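Local coordinates for uncharacterized protein (Pyrococcus furiosus, PDB 3IDU) that is of unknown function but, through this CARDB domain of a longer protein, binds two manganese ions at one end of an all-beta fold, at residues 17-22 with 47-52; 92-97 with 110-115. All blocks are in the same frame, centred on the assembly; numbering follows the deposited sequence.

Contact 1 of 2, residues 17-22 with 47-52. With MN (manganese (II) ion), chain C.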
loop_
_atom_site.group_PDB
_atom_site.type_symbol
_atom_site.label_atom_id
_atom_site.label_comp_id
_atom_site.label_asym_id
_atom_site.label_seq_id
_atom_site.Cartn_x
_atom_site.Cartn_y
_atom_site.Cartn_z
ATOM N N PRO A 17 17.020 1.894 2.663
ATOM C CA PRO A 17 15.730 1.293 2.983
ATOM C C PRO A 17 15.081 1.028 1.622
ATOM O O PRO A 17 15.634 1.407 0.590
ATOM C CB PRO A 17 15.012 2.404 3.762
ATOM C CG PRO A 17 15.547 3.658 3.135
ATOM C CD PRO A 17 17.028 3.344 2.935
ATOM N N ASP A 18 13.950 0.334 1.608
ATOM C CA ASP A 18 13.215 0.127 0.365
ATOM C C ASP A 18 11.769 -0.106 0.724
ATOM O O ASP A 18 11.379 -1.184 1.166
ATOM C CB ASP A 18 13.715 -1.052 -0.480
ATOM C CG ASP A 18 12.991 -1.124 -1.826
ATOM O OD1 ASP A 18 12.202 -0.197 -2.106
ATOM O OD2 ASP A 18 13.197 -2.080 -2.605
ATOM N N LEU A 19 10.985 0.937 0.534
ATOM C CA LEU A 19 9.574 0.903 0.838
ATOM C C LEU A 19 8.772 0.283 -0.288
ATOM O O LEU A 19 9.033 0.534 -1.459
ATOM C CB LEU A 19 9.095 2.328 1.083
ATOM C CG LEU A 19 9.801 3.022 2.242
ATOM C CD1 LEU A 19 9.574 4.525 2.175
ATOM C CD2 LEU A 19 9.274 2.455 3.554
ATOM N N THR A 20 7.787 -0.527 0.074
ATOM C CA THR A 20 6.930 -1.157 -0.914
ATOM C C THR A 20 5.519 -1.239 -0.344
ATOM O O THR A 20 5.332 -1.183 0.872
ATOM C CB THR A 20 7.416 -2.577 -1.266
ATOM O OG1 THR A 20 6.793 -3.002 -2.486
ATOM C CG2 THR A 20 7.050 -3.549 -0.162
ATOM N N VAL A 21 4.531 -1.368 -1.218
ATOM C CA VAL A 21 3.141 -1.461 -0.785
ATOM C C VAL A 21 2.366 -2.491 -1.596
ATOM O O VAL A 21 2.653 -2.724 -2.771
ATOM C CB VAL A 21 2.405 -0.109 -0.918
ATOM C CG1 VAL A 21 2.944 0.886 0.086
ATOM C CG2 VAL A 21 2.552 0.423 -2.336
ATOM N N GLU A 22 1.376 -3.099 -0.949
ATOM C CA GLU A 22 0.528 -4.096 -1.584
ATOM C C GLU A 22 -0.852 -3.980 -0.948
ATOM O O GLU A 22 -0.968 -3.743 0.255
ATOM C CB GLU A 22 1.076 -5.505 -1.347
ATOM C CG GLU A 22 0.708 -6.499 -2.438
ATOM C CD GLU A 22 0.843 -7.944 -1.988
ATOM O OE1 GLU A 22 1.779 -8.248 -1.224
ATOM O OE2 GLU A 22 0.015 -8.775 -2.409
ATOM N N ILE A 47 18.084 -0.245 6.439
ATOM C CA ILE A 47 18.048 1.037 7.133
ATOM C C ILE A 47 16.583 1.347 7.393
ATOM O O ILE A 47 15.740 1.131 6.525
ATOM C CB ILE A 47 18.666 2.161 6.278
ATOM C CG1 ILE A 47 20.129 1.837 5.982
ATOM C CG2 ILE A 47 18.540 3.493 7.000
ATOM C CD1 ILE A 47 21.008 1.747 7.210
ATOM N N GLY A 48 16.279 1.828 8.592
ATOM C CA GLY A 48 14.900 2.133 8.924
ATOM C C GLY A 48 14.377 3.434 8.342
ATOM O O GLY A 48 15.135 4.254 7.813
ATOM N N VAL A 49 13.064 3.611 8.448
ATOM C CA VAL A 49 12.379 4.796 7.963
ATOM C C VAL A 49 11.549 5.356 9.107
ATOM O O VAL A 49 10.460 4.869 9.388
ATOM C CB VAL A 49 11.445 4.454 6.785
ATOM C CG1 VAL A 49 10.708 5.701 6.329
ATOM C CG2 VAL A 49 12.275 3.868 5.633
ATOM N N PRO A 50 12.066 6.384 9.793
ATOM C CA PRO A 50 11.370 7.013 10.920
ATOM C C PRO A 50 9.986 7.545 10.585
ATOM O O PRO A 50 9.076 7.497 11.414
ATOM C CB PRO A 50 12.329 8.127 11.337
ATOM C CG PRO A 50 13.670 7.560 10.993
ATOM C CD PRO A 50 13.425 6.932 9.640
ATOM N N SER A 51 9.818 8.048 9.366
ATOM C CA SER A 51 8.532 8.603 8.972
ATOM C C SER A 51 8.328 8.709 7.466
ATOM O O SER A 51 9.167 9.252 6.756
ATOM C CB SER A 51 8.361 10.000 9.584
ATOM O OG SER A 51 7.066 10.520 9.313
ATOM N N THR A 52 7.212 8.173 6.987
ATOM C CA THR A 52 6.869 8.262 5.578
ATOM C C THR A 52 5.357 8.208 5.461
ATOM O O THR A 52 4.664 7.701 6.348
ATOM C CB THR A 52 7.490 7.132 4.728
ATOM O OG1 THR A 52 7.299 7.431 3.336
ATOM C CG2 THR A 52 6.836 5.798 5.036
HETATM MN MN MN C . 10.571 1.286 -2.904
#
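The backbones of Pro-17 and Ile-47 come together at one point, with CA atoms 4.8 Å apart, and no hydrogen bond spans the two segments; beyond that point 17-22 runs off along its strand while 47-52 turns a corner at Pro-50. The contact rests mainly on the apolar side chains of Pro-17, Leu-19 and Val-49. Pro-17 presents its ring to 47-49: CD lies 3.9 Å from CB of Ile-47, and CB meets CG2 of Val-49 at 3.6 Å, the side chains of Pro-17 and Val-49 crossing at about a right angle. CB of Pro-17 also packs against the carbonyl oxygen of Ile-47, which is hydrogen-bonded to the side-chain ND2 of Asn-43. Val-49 holds CG1 anti to the backbone N (chi1 178°), which leaves CG2 as the branch turned to the partner segment, where it serves both Pro-17 and Leu-19. In this CARDB domain, of the E-set clan, the two segments open strands of different sheets, and Leu-19 touches both Val-49 and Thr-52 with its two methyls: CD2 meets CG2 of Val-49 tip to tip at 3.9 Å, and CD1 reaches OG1 of Thr-52, likewise at 3.9 Å. While this side chain goes to the core, the Leu-19 carbonyl oxygen binds manganese at 2.2 Å. Asp-18, its CB directed away from 47-52, supplies OD1 to the same ion at 2.3 Å, and Glu-104, Asn-106, Asn-109 and Asn-110 complete the site.

Contact 2 of 2, residues 92-97 with 110-115. With MN (manganese (II) ion), chain C; MN (manganese (II) ion), chain D.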
loop_
_atom_site.group_PDB
_atom_site.type_symbol
_atom_site.label_atom_id
_atom_site.label_comp_id
_atom_site.label_asym_id
_atom_site.label_seq_id
_atom_site.Cartn_x
_atom_site.Cartn_y
_atom_site.Cartn_z
ATOM N N ILE A 92 -8.209 0.746 -7.064
ATOM C CA ILE A 92 -7.650 1.203 -5.797
ATOM C C ILE A 92 -6.137 1.307 -5.963
ATOM O O ILE A 92 -5.498 0.382 -6.460
ATOM C CB ILE A 92 -7.941 0.210 -4.630
ATOM C CG1 ILE A 92 -9.444 0.142 -4.337
ATOM C CG2 ILE A 92 -7.248 0.683 -3.354
ATOM C CD1 ILE A 92 -10.290 -0.339 -5.483
ATOM N N ASN A 93 -5.574 2.443 -5.566
ATOM C CA ASN A 93 -4.139 2.642 -5.642
ATOM C C ASN A 93 -3.633 2.922 -4.243
ATOM O O ASN A 93 -4.314 3.554 -3.440
ATOM C CB ASN A 93 -3.768 3.835 -6.540
ATOM C CG ASN A 93 -3.813 3.501 -8.023
ATOM O OD1 ASN A 93 -4.599 4.075 -8.774
ATOM N ND2 ASN A 93 -2.962 2.574 -8.449
ATOM N N ALA A 94 -2.437 2.429 -3.948
ATOM C CA ALA A 94 -1.820 2.664 -2.657
ATOM C C ALA A 94 -0.407 3.126 -2.969
ATOM O O ALA A 94 0.253 2.571 -3.848
ATOM C CB ALA A 94 -1.799 1.385 -1.834
ATOM N N THR A 95 0.050 4.159 -2.276
ATOM C CA THR A 95 1.393 4.667 -2.511
ATOM C C THR A 95 2.125 4.902 -1.203
ATOM O O THR A 95 1.509 5.181 -0.173
ATOM C CB THR A 95 1.375 6.011 -3.269
ATOM O OG1 THR A 95 0.879 7.044 -2.405
ATOM C CG2 THR A 95 0.478 5.923 -4.498
ATOM N N VAL A 96 3.445 4.788 -1.248
ATOM C CA VAL A 96 4.257 5.048 -0.074
ATOM C C VAL A 96 5.393 5.960 -0.539
ATOM O O VAL A 96 5.965 5.766 -1.610
ATOM C CB VAL A 96 4.773 3.737 0.572
ATOM C CG1 VAL A 96 5.616 2.947 -0.416
ATOM C CG2 VAL A 96 5.570 4.062 1.827
ATOM N N ASP A 97 5.686 6.971 0.273
ATOM C CA ASP A 97 6.690 7.979 -0.044
ATOM C C ASP A 97 6.462 8.537 -1.441
ATOM O O ASP A 97 7.389 8.640 -2.243
ATOM C CB ASP A 97 8.119 7.444 0.045
ATOM C CG ASP A 97 9.147 8.554 -0.102
ATOM O OD1 ASP A 97 8.838 9.685 0.328
ATOM O OD2 ASP A 97 10.254 8.312 -0.629
ATOM N N ASN A 110 6.887 1.456 -5.269
ATOM C CA ASN A 110 6.195 2.221 -4.239
ATOM C C ASN A 110 4.720 2.440 -4.541
ATOM O O ASN A 110 4.049 3.183 -3.829
ATOM C CB ASN A 110 6.881 3.578 -4.057
ATOM C CG ASN A 110 8.232 3.462 -3.389
ATOM O OD1 ASN A 110 9.056 2.636 -3.772
ATOM N ND2 ASN A 110 8.471 4.301 -2.392
ATOM N N VAL A 111 4.209 1.797 -5.586
ATOM C CA VAL A 111 2.805 1.958 -5.951
ATOM C C VAL A 111 2.109 0.619 -6.178
ATOM O O VAL A 111 2.636 -0.253 -6.872
ATOM C CB VAL A 111 2.665 2.804 -7.235
ATOM C CG1 VAL A 111 1.196 2.946 -7.606
ATOM C CG2 VAL A 111 3.295 4.173 -7.031
ATOM N N ALA A 112 0.926 0.472 -5.589
ATOM C CA ALA A 112 0.124 -0.736 -5.723
ATOM C C ALA A 112 -1.161 -0.408 -6.478
ATOM O O ALA A 112 -1.695 0.702 -6.378
ATOM C CB ALA A 112 -0.213 -1.303 -4.345
ATOM N N THR A 113 -1.648 -1.378 -7.243
ATOM C CA THR A 113 -2.873 -1.210 -8.010
ATOM C C THR A 113 -3.751 -2.421 -7.727
ATOM O O THR A 113 -3.289 -3.559 -7.791
ATOM C CB THR A 113 -2.573 -1.119 -9.522
ATOM O OG1 THR A 113 -1.619 -0.074 -9.750
ATOM C CG2 THR A 113 -3.844 -0.809 -10.303
ATOM N N PHE A 114 -5.009 -2.170 -7.395
ATOM C CA PHE A 114 -5.944 -3.238 -7.084
ATOM C C PHE A 114 -7.318 -2.851 -7.615
ATOM O O PHE A 114 -7.860 -1.802 -7.266
ATOM C CB PHE A 114 -5.983 -3.451 -5.567
ATOM C CG PHE A 114 -6.643 -4.729 -5.145
ATOM C CD1 PHE A 114 -8.028 -4.846 -5.140
ATOM C CD2 PHE A 114 -5.874 -5.827 -4.766
ATOM C CE1 PHE A 114 -8.644 -6.037 -4.763
ATOM C CE2 PHE A 114 -6.479 -7.026 -4.388
ATOM C CZ PHE A 114 -7.868 -7.131 -4.387
ATOM N N ASP A 115 -7.869 -3.701 -8.472
ATOM C CA ASP A 115 -9.171 -3.461 -9.076
ATOM C C ASP A 115 -10.301 -4.153 -8.315
ATOM O O ASP A 115 -10.192 -5.324 -7.947
ATOM C CB ASP A 115 -9.131 -3.919 -10.534
ATOM C CG ASP A 115 -8.178 -3.085 -11.372
ATOM O OD1 ASP A 115 -7.392 -3.660 -12.157
ATOM O OD2 ASP A 115 -8.213 -1.839 -11.247
HETATM MN MN MN C . 10.571 1.286 -2.904
HETATM MN MN MN D . 11.504 7.085 -2.060
HETATM O O HOH W 1 9.521 7.386 -3.252
#
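Asn-110 and Asn-93 both carry CG beside the backbone N and anti to the carbonyl carbon (chi1 -71° and -79°), and the second torsion of each then turns ND2 toward a carbonyl oxygen of the facing segment. For Asn-110 that oxygen belongs to Val-96: ND2 donates to it at 3.0 Å in a fairly straight bond, the acceptor lying in the asparagine's amide plane but the donor standing above the carbonyl plane. Val-96 N returns a bond to Asn-110 O, and CG1 of Val-96 packs beside ND2 of Asn-110 at 3.7 Å. From here strands 92-96 and 111-115 run antiparallel, their axes 4.7 Å apart at 167°, with Ala-94/Ala-112 and Ile-92/Phe-114 as hydrogen-bonded pairs. The CB methyls of Ala-94 and Ala-112 meet at 4.0 Å on the face that turns to strand 19-24. On the other face Asn-93 lies alongside Thr-113, and its ND2 reaches Ala-112 O at 3.1 Å. That oxygen is gripped twice, since Ala-94 N approaches from the opposite face of its plane. A leucine in place of Asn-93 would probably leave Ala-112 O with the Ala-94 N bond alone from the facing strand, the side-chain clamp between the strands being lost. At the metal end, Asp-97 OD2 binds one manganese at 2.3 Å while its OD1 accepts from Thr-101 N; a water on that ion donates to Asp-97 O. OD1 of Asn-110 binds the other manganese at 2.2 Å. With ND2 held by Val-96 O and OD1 by the metal, the amide is gripped at both ends, which limits its rotation, and the pull of the cation would probably polarise the amide and strengthen its N-H donor.

Both contacts are largely buried, but contact 2 lies deeper: its centre is about 5 Å from the centre of the chain, against about 11 Å for contact 1. It joins neighbouring strands within the five-stranded sheet mainly through backbone hydrogen bonds, with two from asparagine side chains, whereas contact 1 spans the two sheets without a single hydrogen bond. Among the residues that touch, the exposed ones are Ile-47 in contact 1 and Val-111 and Thr-113 in contact 2. Strands 49-58 and 88-96 are sheet neighbours. The contacts meet where CG1 of Val-21 packs 3.4 Å from CG1 of Val-96, and at one manganese, which both ligate. Of the two, only contact 2 gives the second manganese a protein ligand, Asp-97.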